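Local coordinates for purine nucleoside phosphorylase (Schistosoma mansoni, PDB 6B37), which catalyses the reversible phosphorolysis of purine nucleosides such as inosine and guanosine, releasing the free base and ribose 1-phosphate, at residues Gln84-Met89 against Gly220-Pro225; Asn117-Ile122 against Cys216-Met221; Gly129-Ile134 against Val240-Asn245; His137-Gly142 against Tyr194-Gly199. One frame throughout, in Å; residues are numbered along the deposited sequence.

Contact 1 of 4, residues Gln84-Met89 against Gly220-Pro225. With CGD (1,3-benzothiazol-2-ol), chain H.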
loop_
_atom_site.group_PDB
_atom_site.type_symbol
_atom_site.label_atom_id
_atom_site.label_comp_id
_atom_site.label_asym_id
_atom_site.label_seq_id
_atom_site.Cartn_x
_atom_site.Cartn_y
_atom_site.Cartn_z
ATOM N N GLN A 84 19.644 1.918 -20.538
ATOM C CA GLN A 84 18.830 2.192 -21.727
ATOM C C GLN A 84 17.693 1.178 -21.729
ATOM O O GLN A 84 17.851 0.052 -22.212
ATOM C CB GLN A 84 19.672 2.098 -22.998
ATOM C CG GLN A 84 19.002 2.653 -24.229
ATOM C CD GLN A 84 19.826 2.442 -25.486
ATOM O OE1 GLN A 84 20.462 1.401 -25.660
ATOM N NE2 GLN A 84 19.804 3.426 -26.379
ATOM N N GLY A 85 16.544 1.593 -21.207
ATOM C CA GLY A 85 15.483 0.672 -20.848
ATOM C C GLY A 85 15.365 0.573 -19.338
ATOM O O GLY A 85 16.056 -0.207 -18.683
ATOM N N ARG A 86 14.476 1.374 -18.772
ATOM C CA ARG A 86 14.320 1.469 -17.327
ATOM C C ARG A 86 13.286 0.464 -16.835
ATOM O O ARG A 86 12.291 0.198 -17.511
ATOM C CB ARG A 86 13.899 2.895 -16.981
ATOM C CG ARG A 86 13.560 3.183 -15.558
ATOM C CD ARG A 86 12.974 4.575 -15.533
ATOM N NE ARG A 86 13.230 5.269 -14.285
ATOM C CZ ARG A 86 13.185 6.588 -14.143
ATOM N NH1 ARG A 86 12.858 7.367 -15.175
ATOM N NH2 ARG A 86 13.458 7.122 -12.961
ATOM N N LEU A 87 13.535 -0.099 -15.657
ATOM C CA LEU A 87 12.618 -1.052 -15.049
ATOM C C LEU A 87 11.640 -0.318 -14.143
ATOM O O LEU A 87 12.061 0.485 -13.306
ATOM C CB LEU A 87 13.388 -2.086 -14.222
ATOM C CG LEU A 87 14.054 -3.240 -14.976
ATOM C CD1 LEU A 87 14.818 -2.769 -16.176
ATOM C CD2 LEU A 87 14.967 -3.988 -14.027
ATOM N N HIS A 88 10.346 -0.599 -14.305
ATOM C CA HIS A 88 9.282 0.022 -13.504
ATOM C C HIS A 88 8.513 -1.001 -12.665
ATOM O O HIS A 88 8.168 -2.089 -13.135
ATOM C CB HIS A 88 8.247 0.754 -14.380
ATOM C CG HIS A 88 8.787 1.894 -15.207
ATOM N ND1 HIS A 88 9.401 1.711 -16.428
ATOM C CD2 HIS A 88 8.711 3.233 -15.026
ATOM C CE1 HIS A 88 9.731 2.888 -16.935
ATOM N NE2 HIS A 88 9.314 3.827 -16.108
ATOM N N MET A 89 8.167 -0.629 -11.426
ATOM C CA MET A 89 7.513 -1.608 -10.553
ATOM C C MET A 89 6.074 -1.928 -10.986
ATOM O O MET A 89 5.593 -3.044 -10.697
ATOM C CB MET A 89 7.560 -1.133 -9.084
ATOM C CG MET A 89 9.042 -1.074 -8.602
ATOM S SD MET A 89 9.463 -1.177 -6.842
ATOM C CE MET A 89 9.101 -2.901 -6.521
ATOM N N GLY A 220 4.467 10.930 -10.069
ATOM C CA GLY A 220 5.001 10.042 -11.096
ATOM C C GLY A 220 5.027 8.586 -10.655
ATOM O O GLY A 220 4.783 8.283 -9.481
ATOM N N MET A 221 5.386 7.687 -11.587
ATOM C CA MET A 221 5.358 6.239 -11.333
ATOM C C MET A 221 6.739 5.589 -11.278
ATOM O O MET A 221 6.838 4.356 -11.399
ATOM C CB MET A 221 4.544 5.486 -12.405
ATOM C CG MET A 221 3.138 5.930 -12.618
ATOM S SD MET A 221 2.414 5.116 -14.102
ATOM C CE MET A 221 0.940 6.125 -14.263
ATOM N N SER A 222 7.812 6.366 -11.143
ATOM C CA SER A 222 9.164 5.812 -11.176
ATOM C C SER A 222 10.004 6.493 -10.085
ATOM O O SER A 222 9.482 7.136 -9.174
ATOM C CB SER A 222 9.793 6.009 -12.557
ATOM O OG SER A 222 10.109 7.387 -12.764
ATOM N N THR A 223 11.326 6.331 -10.200
ATOM C CA THR A 223 12.359 7.164 -9.579
ATOM C C THR A 223 12.571 6.864 -8.081
ATOM O O THR A 223 13.710 6.563 -7.665
ATOM C CB THR A 223 12.067 8.648 -9.848
ATOM O OG1 THR A 223 12.126 8.862 -11.267
ATOM C CG2 THR A 223 13.135 9.554 -9.207
ATOM N N VAL A 224 11.522 6.911 -7.247
ATOM C CA VAL A 224 11.714 6.693 -5.797
ATOM C C VAL A 224 12.366 5.352 -5.469
ATOM O O VAL A 224 13.233 5.315 -4.562
ATOM C CB VAL A 224 10.385 6.942 -5.056
ATOM C CG1 VAL A 224 10.392 6.490 -3.587
ATOM C CG2 VAL A 224 10.051 8.457 -5.104
ATOM N N PRO A 225 12.031 4.221 -6.118
ATOM C CA PRO A 225 12.747 2.949 -5.785
ATOM C C PRO A 225 14.253 3.034 -6.018
ATOM O O PRO A 225 15.033 2.616 -5.124
ATOM C CB PRO A 225 12.058 1.915 -6.689
ATOM C CG PRO A 225 10.619 2.510 -6.843
ATOM C CD PRO A 225 10.890 3.973 -7.044
HETATM C C4 CGD H . 2.581 12.353 -16.834
HETATM C C5 CGD H . 3.132 11.403 -16.340
HETATM C C6 CGD H . 2.740 10.660 -15.127
HETATM C C3 CGD H . 1.695 12.837 -16.494
HETATM C C2 CGD H . 1.055 12.537 -15.543
HETATM C C1 CGD H . 1.359 11.443 -14.603
HETATM O O CGD H . 1.631 8.858 -11.964
HETATM C C CGD H . 1.832 9.647 -13.080
HETATM S S CGD H . 3.093 9.460 -14.154
HETATM N N CGD H . 0.830 10.752 -13.326
HETATM O O HOH W 1 8.928 2.078 -10.443
#

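Contact 2 of 4, residues Asn117-Ile122 against Cys216-Met221. With CGD (1,3-benzothiazol-2-ol), chain H; DMS (dimethyl sulfoxide), chain D.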
loop_
_atom_site.group_PDB
_atom_site.type_symbol
_atom_site.label_atom_id
_atom_site.label_comp_id
_atom_site.label_asym_id
_atom_site.label_seq_id
_atom_site.Cartn_x
_atom_site.Cartn_y
_atom_site.Cartn_z
ATOM N N ASN A 117 12.540 11.901 -15.334
ATOM C CA ASN A 117 11.246 11.233 -15.461
ATOM C C ASN A 117 10.209 12.207 -16.029
ATOM O O ASN A 117 10.449 13.417 -16.102
ATOM C CB ASN A 117 10.756 10.656 -14.112
ATOM C CG ASN A 117 10.528 11.705 -13.052
ATOM O OD1 ASN A 117 9.701 12.593 -13.231
ATOM N ND2 ASN A 117 11.186 11.560 -11.892
ATOM N N LEU A 118 9.086 11.654 -16.501
ATOM C CA LEU A 118 7.897 12.428 -16.863
ATOM C C LEU A 118 6.877 12.365 -15.726
ATOM O O LEU A 118 6.664 11.300 -15.129
ATOM C CB LEU A 118 7.297 11.901 -18.162
ATOM C CG LEU A 118 8.008 12.473 -19.392
ATOM C CD1 LEU A 118 7.976 11.486 -20.521
ATOM C CD2 LEU A 118 7.345 13.794 -19.780
ATOM N N ALA A 119 6.258 13.507 -15.398
ATOM C CA ALA A 119 5.404 13.593 -14.215
ATOM C C ALA A 119 4.222 14.525 -14.455
ATOM O O ALA A 119 4.238 15.384 -15.347
ATOM C CB ALA A 119 6.197 14.066 -12.996
ATOM N N GLY A 120 3.179 14.325 -13.649
ATOM C CA GLY A 120 2.028 15.241 -13.650
ATOM C C GLY A 120 2.219 16.375 -12.650
ATOM O O GLY A 120 2.756 16.177 -11.554
ATOM N N GLY A 121 1.749 17.566 -13.014
ATOM C CA GLY A 121 1.861 18.704 -12.121
ATOM C C GLY A 121 0.681 18.801 -11.166
ATOM O O GLY A 121 -0.479 18.682 -11.576
ATOM N N ILE A 122 0.985 19.076 -9.889
ATOM C CA ILE A 122 -0.016 19.279 -8.844
ATOM C C ILE A 122 -0.023 20.736 -8.350
ATOM O O ILE A 122 -1.075 21.385 -8.278
ATOM C CB ILE A 122 0.231 18.295 -7.669
ATOM C CG1 ILE A 122 0.161 16.819 -8.121
ATOM C CG2 ILE A 122 -0.755 18.528 -6.535
ATOM C CD1 ILE A 122 -1.223 16.347 -8.626
ATOM N N CYS A 216 1.998 17.663 -2.014
ATOM C CA CYS A 216 2.738 17.171 -3.167
ATOM C C CYS A 216 2.784 18.215 -4.272
ATOM O O CYS A 216 1.790 18.897 -4.545
ATOM C CB CYS A 216 2.099 15.900 -3.708
ATOM S SG CYS A 216 1.984 14.578 -2.458
ATOM N N ASP A 217 3.931 18.309 -4.945
ATOM C CA ASP A 217 4.064 19.237 -6.061
ATOM C C ASP A 217 3.952 18.572 -7.433
ATOM O O ASP A 217 3.455 19.204 -8.376
ATOM C CB ASP A 217 5.399 19.992 -5.967
ATOM C CG ASP A 217 5.490 20.842 -4.697
ATOM O OD1 ASP A 217 4.591 21.695 -4.496
ATOM O OD2 ASP A 217 6.430 20.654 -3.889
ATOM N N VAL A 218 4.397 17.316 -7.556
ATOM C CA VAL A 218 4.346 16.535 -8.790
ATOM C C VAL A 218 4.026 15.091 -8.414
ATOM O O VAL A 218 4.199 14.676 -7.261
ATOM C CB VAL A 218 5.657 16.598 -9.613
ATOM C CG1 VAL A 218 6.109 18.050 -9.837
ATOM C CG2 VAL A 218 6.788 15.812 -8.975
ATOM N N VAL A 219 3.602 14.309 -9.415
ATOM C CA VAL A 219 3.272 12.888 -9.220
ATOM C C VAL A 219 3.814 12.059 -10.390
ATOM O O VAL A 219 3.618 12.407 -11.563
ATOM C CB VAL A 219 1.743 12.674 -9.018
ATOM C CG1 VAL A 219 0.893 13.240 -10.153
ATOM C CG2 VAL A 219 1.424 11.205 -8.755
ATOM N N GLY A 220 4.467 10.930 -10.069
ATOM C CA GLY A 220 5.001 10.042 -11.096
ATOM C C GLY A 220 5.027 8.586 -10.655
ATOM O O GLY A 220 4.783 8.283 -9.481
ATOM N N MET A 221 5.386 7.687 -11.587
ATOM C CA MET A 221 5.358 6.239 -11.333
ATOM C C MET A 221 6.739 5.589 -11.278
ATOM O O MET A 221 6.838 4.356 -11.399
ATOM C CB MET A 221 4.544 5.486 -12.405
ATOM C CG MET A 221 3.138 5.930 -12.618
ATOM S SD MET A 221 2.414 5.116 -14.102
ATOM C CE MET A 221 0.940 6.125 -14.263
HETATM C C4 CGD H . 2.581 12.353 -16.834
HETATM C C5 CGD H . 3.132 11.403 -16.340
HETATM C C6 CGD H . 2.740 10.660 -15.127
HETATM C C3 CGD H . 1.695 12.837 -16.494
HETATM C C2 CGD H . 1.055 12.537 -15.543
HETATM C C1 CGD H . 1.359 11.443 -14.603
HETATM O O CGD H . 1.631 8.858 -11.964
HETATM C C CGD H . 1.832 9.647 -13.080
HETATM S S CGD H . 3.093 9.460 -14.154
HETATM N N CGD H . 0.830 10.752 -13.326
HETATM S S DMS D . 9.095 7.612 -16.697
HETATM O O DMS D . 9.262 8.787 -17.604
HETATM C C1 DMS D . 10.438 6.464 -16.914
HETATM C C2 DMS D . 8.943 8.001 -14.998
#

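Contact 3 of 4, residues Gly129-Ile134 against Val240-Asn245. With CGD (1,3-benzothiazol-2-ol), chain H.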
loop_
_atom_site.group_PDB
_atom_site.type_symbol
_atom_site.label_atom_id
_atom_site.label_comp_id
_atom_site.label_asym_id
_atom_site.label_seq_id
_atom_site.Cartn_x
_atom_site.Cartn_y
_atom_site.Cartn_z
ATOM N N GLY A 129 5.619 21.408 -19.859
ATOM C CA GLY A 129 6.925 21.818 -20.326
ATOM C C GLY A 129 7.881 22.335 -19.263
ATOM O O GLY A 129 9.044 22.620 -19.592
ATOM N N ASP A 130 7.429 22.505 -18.021
ATOM C CA ASP A 130 8.309 22.956 -16.948
ATOM C C ASP A 130 9.175 21.796 -16.457
ATOM O O ASP A 130 8.845 20.614 -16.631
ATOM C CB ASP A 130 7.509 23.509 -15.753
ATOM C CG ASP A 130 6.829 24.854 -16.020
ATOM O OD1 ASP A 130 7.172 25.581 -16.993
ATOM O OD2 ASP A 130 5.935 25.217 -15.211
ATOM N N PHE A 131 10.300 22.152 -15.823
ATOM C CA PHE A 131 11.180 21.212 -15.125
ATOM C C PHE A 131 11.092 21.410 -13.613
ATOM O O PHE A 131 11.099 22.553 -13.130
ATOM C CB PHE A 131 12.642 21.429 -15.564
ATOM C CG PHE A 131 12.888 21.270 -17.030
ATOM C CD1 PHE A 131 12.789 20.026 -17.627
ATOM C CD2 PHE A 131 13.280 22.357 -17.791
ATOM C CE1 PHE A 131 13.039 19.876 -18.976
ATOM C CE2 PHE A 131 13.532 22.218 -19.142
ATOM C CZ PHE A 131 13.411 20.976 -19.736
ATOM N N VAL A 132 11.109 20.307 -12.856
ATOM C CA VAL A 132 11.129 20.356 -11.394
ATOM C C VAL A 132 12.371 19.615 -10.867
ATOM O O VAL A 132 12.515 18.407 -11.075
ATOM C CB VAL A 132 9.849 19.765 -10.778
ATOM C CG1 VAL A 132 9.932 19.793 -9.274
ATOM C CG2 VAL A 132 8.633 20.542 -11.251
ATOM N N LEU A 133 13.259 20.338 -10.164
ATOM C CA LEU A 133 14.318 19.690 -9.386
ATOM C C LEU A 133 13.686 19.068 -8.144
ATOM O O LEU A 133 13.043 19.766 -7.352
ATOM C CB LEU A 133 15.413 20.705 -9.014
ATOM C CG LEU A 133 15.938 21.587 -10.159
ATOM C CD1 LEU A 133 16.904 22.658 -9.652
ATOM C CD2 LEU A 133 16.627 20.718 -11.197
ATOM N N ILE A 134 13.812 17.755 -7.987
ATOM C CA ILE A 134 13.150 17.086 -6.867
ATOM C C ILE A 134 13.961 17.283 -5.585
ATOM O O ILE A 134 15.155 16.956 -5.533
ATOM C CB ILE A 134 12.947 15.593 -7.169
ATOM C CG1 ILE A 134 12.006 15.445 -8.396
ATOM C CG2 ILE A 134 12.385 14.850 -5.968
ATOM C CD1 ILE A 134 11.892 14.040 -8.974
ATOM N N VAL A 240 15.243 14.959 -11.844
ATOM C CA VAL A 240 14.538 16.073 -12.484
ATOM C C VAL A 240 13.282 15.526 -13.171
ATOM O O VAL A 240 13.362 14.554 -13.938
ATOM C CB VAL A 240 15.434 16.823 -13.490
ATOM C CG1 VAL A 240 14.666 17.995 -14.161
ATOM C CG2 VAL A 240 16.659 17.376 -12.780
ATOM N N SER A 241 12.124 16.122 -12.869
ATOM C CA SER A 241 10.854 15.806 -13.526
ATOM C C SER A 241 10.563 16.791 -14.667
ATOM O O SER A 241 10.730 18.008 -14.511
ATOM C CB SER A 241 9.667 15.875 -12.558
ATOM O OG SER A 241 9.671 14.820 -11.613
ATOM N N LEU A 242 10.122 16.261 -15.813
ATOM C CA LEU A 242 9.530 17.059 -16.888
ATOM C C LEU A 242 8.012 16.982 -16.755
ATOM O O LEU A 242 7.449 15.883 -16.756
ATOM C CB LEU A 242 9.962 16.559 -18.273
ATOM C CG LEU A 242 9.235 17.213 -19.454
ATOM C CD1 LEU A 242 9.429 18.757 -19.545
ATOM C CD2 LEU A 242 9.713 16.584 -20.759
ATOM N N ILE A 243 7.363 18.134 -16.611
ATOM C CA ILE A 243 5.928 18.213 -16.321
ATOM C C ILE A 243 5.148 18.099 -17.627
ATOM O O ILE A 243 5.328 18.900 -18.548
ATOM C CB ILE A 243 5.581 19.525 -15.587
ATOM C CG1 ILE A 243 6.363 19.643 -14.270
ATOM C CG2 ILE A 243 4.069 19.661 -15.349
ATOM C CD1 ILE A 243 6.221 18.418 -13.323
ATOM N N ALA A 244 4.248 17.112 -17.701
ATOM C CA ALA A 244 3.459 16.917 -18.918
ATOM C C ALA A 244 2.140 17.693 -18.925
ATOM O O ALA A 244 1.586 17.927 -20.003
ATOM C CB ALA A 244 3.155 15.424 -19.096
ATOM N N ASN A 245 1.622 18.080 -17.759
ATOM C CA ASN A 245 0.270 18.644 -17.630
ATOM C C ASN A 245 0.142 19.235 -16.231
ATOM O O ASN A 245 1.038 19.063 -15.391
ATOM C CB ASN A 245 -0.799 17.578 -17.844
ATOM C CG ASN A 245 -0.883 16.600 -16.669
ATOM O OD1 ASN A 245 0.138 16.144 -16.179
ATOM N ND2 ASN A 245 -2.092 16.311 -16.195
HETATM C C4 CGD H . 2.581 12.353 -16.834
HETATM C C5 CGD H . 3.132 11.403 -16.340
HETATM C C6 CGD H . 2.740 10.660 -15.127
HETATM C C3 CGD H . 1.695 12.837 -16.494
HETATM C C2 CGD H . 1.055 12.537 -15.543
HETATM C C1 CGD H . 1.359 11.443 -14.603
HETATM O O CGD H . 1.631 8.858 -11.964
HETATM C C CGD H . 1.832 9.647 -13.080
HETATM S S CGD H . 3.093 9.460 -14.154
HETATM N N CGD H . 0.830 10.752 -13.326
#

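Contact 4 of 4, residues His137-Gly142 against Tyr194-Gly199. With CGD (1,3-benzothiazol-2-ol), chain H.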
loop_
_atom_site.group_PDB
_atom_site.type_symbol
_atom_site.label_atom_id
_atom_site.label_comp_id
_atom_site.label_asym_id
_atom_site.label_seq_id
_atom_site.Cartn_x
_atom_site.Cartn_y
_atom_site.Cartn_z
ATOM N N HIS A 137 10.394 13.548 -1.249
ATOM C CA HIS A 137 9.347 12.697 -1.820
ATOM C C HIS A 137 8.353 12.210 -0.767
ATOM O O HIS A 137 8.612 12.237 0.451
ATOM C CB HIS A 137 9.952 11.509 -2.612
ATOM C CG HIS A 137 10.655 10.464 -1.790
ATOM N ND1 HIS A 137 11.924 10.014 -2.115
ATOM C CD2 HIS A 137 10.274 9.767 -0.693
ATOM C CE1 HIS A 137 12.294 9.095 -1.245
ATOM N NE2 HIS A 137 11.303 8.908 -0.385
ATOM N N ILE A 138 7.197 11.746 -1.274
ATOM C CA ILE A 138 6.179 11.055 -0.474
ATOM C C ILE A 138 5.979 9.689 -1.120
ATOM O O ILE A 138 5.479 9.578 -2.249
ATOM C CB ILE A 138 4.867 11.854 -0.360
ATOM C CG1 ILE A 138 5.133 13.142 0.450
ATOM C CG2 ILE A 138 3.779 10.984 0.359
ATOM C CD1 ILE A 138 3.954 14.076 0.589
ATOM N N ASN A 139 6.372 8.641 -0.408
ATOM C CA ASN A 139 6.480 7.277 -0.947
ATOM C C ASN A 139 5.268 6.464 -0.494
ATOM O O ASN A 139 5.332 5.759 0.515
ATOM C CB ASN A 139 7.780 6.671 -0.406
ATOM C CG ASN A 139 8.111 5.289 -0.909
ATOM O OD1 ASN A 139 7.453 4.719 -1.779
ATOM N ND2 ASN A 139 9.147 4.716 -0.299
ATOM N N PHE A 140 4.156 6.559 -1.238
ATOM C CA PHE A 140 2.958 5.818 -0.827
ATOM C C PHE A 140 3.212 4.308 -0.767
ATOM O O PHE A 140 2.780 3.675 0.216
ATOM C CB PHE A 140 1.764 6.206 -1.737
ATOM C CG PHE A 140 1.327 7.652 -1.560
ATOM C CD1 PHE A 140 0.712 8.050 -0.397
ATOM C CD2 PHE A 140 1.562 8.590 -2.537
ATOM C CE1 PHE A 140 0.323 9.349 -0.201
ATOM C CE2 PHE A 140 1.183 9.919 -2.326
ATOM C CZ PHE A 140 0.561 10.275 -1.162
ATOM N N PRO A 141 3.876 3.675 -1.729
ATOM C CA PRO A 141 4.186 2.240 -1.546
ATOM C C PRO A 141 4.985 1.932 -0.279
ATOM O O PRO A 141 4.721 0.929 0.410
ATOM C CB PRO A 141 4.967 1.906 -2.832
ATOM C CG PRO A 141 4.396 2.823 -3.877
ATOM C CD PRO A 141 4.242 4.133 -3.095
ATOM N N GLY A 142 5.975 2.756 0.048
ATOM C CA GLY A 142 6.771 2.549 1.266
ATOM C C GLY A 142 5.980 2.603 2.560
ATOM O O GLY A 142 6.133 1.754 3.449
ATOM N N TYR A 194 8.026 15.154 -4.830
ATOM C CA TYR A 194 7.535 14.122 -5.759
ATOM C C TYR A 194 6.739 13.033 -5.032
ATOM O O TYR A 194 7.273 12.367 -4.139
ATOM C CB TYR A 194 8.717 13.488 -6.474
ATOM C CG TYR A 194 8.462 12.410 -7.506
ATOM C CD1 TYR A 194 8.491 12.699 -8.858
ATOM C CD2 TYR A 194 8.306 11.086 -7.133
ATOM C CE1 TYR A 194 8.325 11.710 -9.817
ATOM C CE2 TYR A 194 8.146 10.100 -8.084
ATOM C CZ TYR A 194 8.145 10.409 -9.421
ATOM O OH TYR A 194 8.027 9.451 -10.396
ATOM N N ALA A 195 5.470 12.859 -5.428
ATOM C CA ALA A 195 4.636 11.762 -4.945
ATOM C C ALA A 195 4.813 10.546 -5.847
ATOM O O ALA A 195 4.649 10.647 -7.061
ATOM C CB ALA A 195 3.167 12.180 -4.947
ATOM N N PHE A 196 5.129 9.390 -5.258
ATOM C CA PHE A 196 5.249 8.121 -5.990
ATOM C C PHE A 196 3.890 7.412 -6.018
ATOM O O PHE A 196 3.417 6.940 -4.971
ATOM C CB PHE A 196 6.316 7.253 -5.324
ATOM C CG PHE A 196 6.546 5.892 -5.970
ATOM C CD1 PHE A 196 6.253 5.654 -7.296
ATOM C CD2 PHE A 196 7.152 4.854 -5.221
ATOM C CE1 PHE A 196 6.468 4.390 -7.888
ATOM C CE2 PHE A 196 7.381 3.616 -5.801
ATOM C CZ PHE A 196 7.057 3.376 -7.145
ATOM N N ASN A 197 3.234 7.447 -7.187
ATOM C CA ASN A 197 2.041 6.657 -7.528
ATOM C C ASN A 197 2.508 5.331 -8.113
ATOM O O ASN A 197 3.134 5.306 -9.180
ATOM C CB ASN A 197 1.199 7.454 -8.540
ATOM C CG ASN A 197 0.105 6.626 -9.221
ATOM O OD1 ASN A 197 -0.407 5.655 -8.654
ATOM N ND2 ASN A 197 -0.276 7.025 -10.442
ATOM N N GLY A 198 2.207 4.214 -7.443
ATOM C CA GLY A 198 2.671 2.933 -7.965
ATOM C C GLY A 198 2.259 2.634 -9.398
ATOM O O GLY A 198 3.022 2.004 -10.155
ATOM N N GLY A 199 1.075 3.085 -9.818
ATOM C CA GLY A 199 0.651 2.947 -11.216
ATOM C C GLY A 199 0.075 1.563 -11.532
ATOM O O GLY A 199 -0.067 0.698 -10.631
HETATM C C4 CGD H . 2.581 12.353 -16.834
HETATM C C5 CGD H . 3.132 11.403 -16.340
HETATM C C6 CGD H . 2.740 10.660 -15.127
HETATM C C3 CGD H . 1.695 12.837 -16.494
HETATM C C2 CGD H . 1.055 12.537 -15.543
HETATM C C1 CGD H . 1.359 11.443 -14.603
HETATM O O CGD H . 1.631 8.858 -11.964
HETATM C C CGD H . 1.832 9.647 -13.080
HETATM S S CGD H . 3.093 9.460 -14.154
HETATM N N CGD H . 0.830 10.752 -13.326
#

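Contact 1 of 4, residues Gln84-Met89 against Gly220-Pro225
Arg86 reaches across to Thr223, its NH2 giving OG1 a weak, strongly bent hydrogen bond of 2.8 Å with an N-H...O angle of 116°. Ser222 OG appears to lie over one face of the guanidinium, offset toward the rim, though its place is less certain. Arg86 CG lies anti to its own backbone N (chi1 175°) and the chain runs extended to NE. Its firmer partners lie outside the two segments: a salt bridge from NE to Glu226 and a hydrogen bond from NH1 to the carbonyl of Thr116. The loop after strand 78-84 is thereby joined to the turn that leads from strand 218-220 into helix 224-232, within the phosphorylase superfamily fold. His88 approaches the same turn with CD2, 3.9 Å from Ser222 CB, while Met221 O lies near the plane of the imidazole at its edge. Farther along, the Met89 chain bends at chi3 (71°), and SD slides past the Pro225 ring, 3.9 Å from CG. A water accepts from Met89 N and donates to Met221 O, bridging the two backbones.

Contact 2 of 4, residues Asn117-Ile122 against Cys216-Met221
Gly120 and Val219 form an antiparallel hydrogen-bonded pair; the axes of strands 117-121 and 218-220 come within 4.6 Å, at 133° between their directions. Gly120 N donates to Val219 O (2.9 Å) and Val219 N returns the bond to Gly120 O (3.0 Å), both in the carbonyl plane. A third bond, from Ile122 N to Asp217 O, comes from 41° above the carbonyl plane. Gly121 and Val218 make the neighbouring non-hydrogen-bonded pair, where Val218 CA also points its hydrogen at Gly120 O. Ile122 folds over the end of the ladder: CG2, anti to the backbone N, rests 3.3 Å from Cys216 O, and CD1 crosses obliquely to Val219 CG1 at 4.1 Å. Ala119 CB comes within 3.4 Å of Val219 O. Strand 112-121 is a central strand of the mixed sheet, also paired with strand 236-246. The benzothiazolol lies against this junction, its C2 3.4 Å from Gly120 N. The pairing ties up the N-H and carbonyl of Gly120, and the absence of a side chain there lets the flat ligand come down onto the backbone, consistent with a pocket suited to a purine base.

Contact 3 of 4, residues Gly129-Ile134 against Val240-Asn245
The Phe131 ring meets strand 240-245 obliquely rather than face-on: its CE1 is 3.8 Å from Leu242 CD1, Val240 CG1 also approaches obliquely, and the carbonyl oxygen of Ser241 lies near the ring plane at an edge. With CG anti to the carbonyl carbon (chi1 -59°), the ring leans alongside the backbone N, and the indole of Trp276 in helix 259-283 meets it with planes at about 60°. Leu242 CD1 touches Asp130 O as well, so one methyl fills the angle between ring and backbone. Leu133 and Val240 lie side by side on this same face of the sheet, pointing the same way, CD2 to CG2 at 3.7 Å. These groups sit on two antiparallel strands of the mixed sheet of the phosphorylase fold, with strand 236-246 between strands 131-139 and 112-121. Val132 and Ser241 form a hydrogen-bonded pair, Val132 N to Ser241 O and Ser241 N to Val132 O, each 2.9 Å. Before it, Ile243 N donates nearly straight to Asp130 O (172° at the hydrogen), and Gly129 N to Ile243 O at 2.8 Å prolongs the ladder. On the face opposite Phe131, Val132 CG2 crosses to Ile243 CD1 at 3.8 Å. Ile134 CD1 packs against Ser241 OG, a buried hydroxyl hydrogen-bonded to Asn117 of strand 112-121.

Contact 4 of 4, residues His137-Gly142 against Tyr194-Gly199
Strands 137-139 and 194-196 run parallel, 12° apart in direction, with Ile138 N donating to Tyr194 O (2.9 Å) and Phe196 N to Ile138 O (3.0 Å). Beyond the ladder, Asn139 and Pro141 both meet the CD2-CE2 side of the Phe196 ring. Phe196 CG, anti to its backbone N (chi1 180°), sets the ring beside the Asn139 amide, planes 30° apart; Asn139 OD1 lies at the ring edge, 3.5 Å from Phe196 CD2. Pro141 crosses at about a right angle in an off-centre CH-pi contact, CG 4.0 Å from the Phe196 ring centroid. Asn139 is the N-cap residue of the short helix 140-143, its OD1 accepting the capping bond from Gly142 N, which comes from well above the amide plane. The other strand ends in an Asx turn, Asn197 OD1 accepting from Gly199 N, and Asn197 ND2 donates to the oxygen of the benzothiazolol at 3.1 Å. Phe140 carries Ile138 CG2 over one face; Phe196 O, buried with no hydrogen-bond partner, faces its ring edge near CD2, and Ala195 CB is 4.0 Å from CE2. Met210 of the third subunit packs on Phe140, and Leu143 of the second on Pro141.

All four contacts reach the benzothiazolol, contact 1 through Gly220 and Met221. Contacts 2 and 3, with centres 7 Å apart, are neighbours in one sheet: Asn117 O takes a hydrogen from Leu242 N at 2.9 Å, and Val218 packs on Ile243. Strand 218-220 carries the sheet on from contact 2 to contact 4 through Val218 O with Ala195 N and Gly220 O with Asn197 N, each 2.9 Å. Contact 1 shares Gly220 and Met221 with contact 2 and joins it again through Asn117 ND2 to Thr223 OG1. Tyr194 of contact 4 packs on Ile134 of contact 3, and its hydroxyl reaches the Ser222 backbone of contact 1. Met221 touches both the ligand and Phe161 of the second subunit, so pocket and interface are close together.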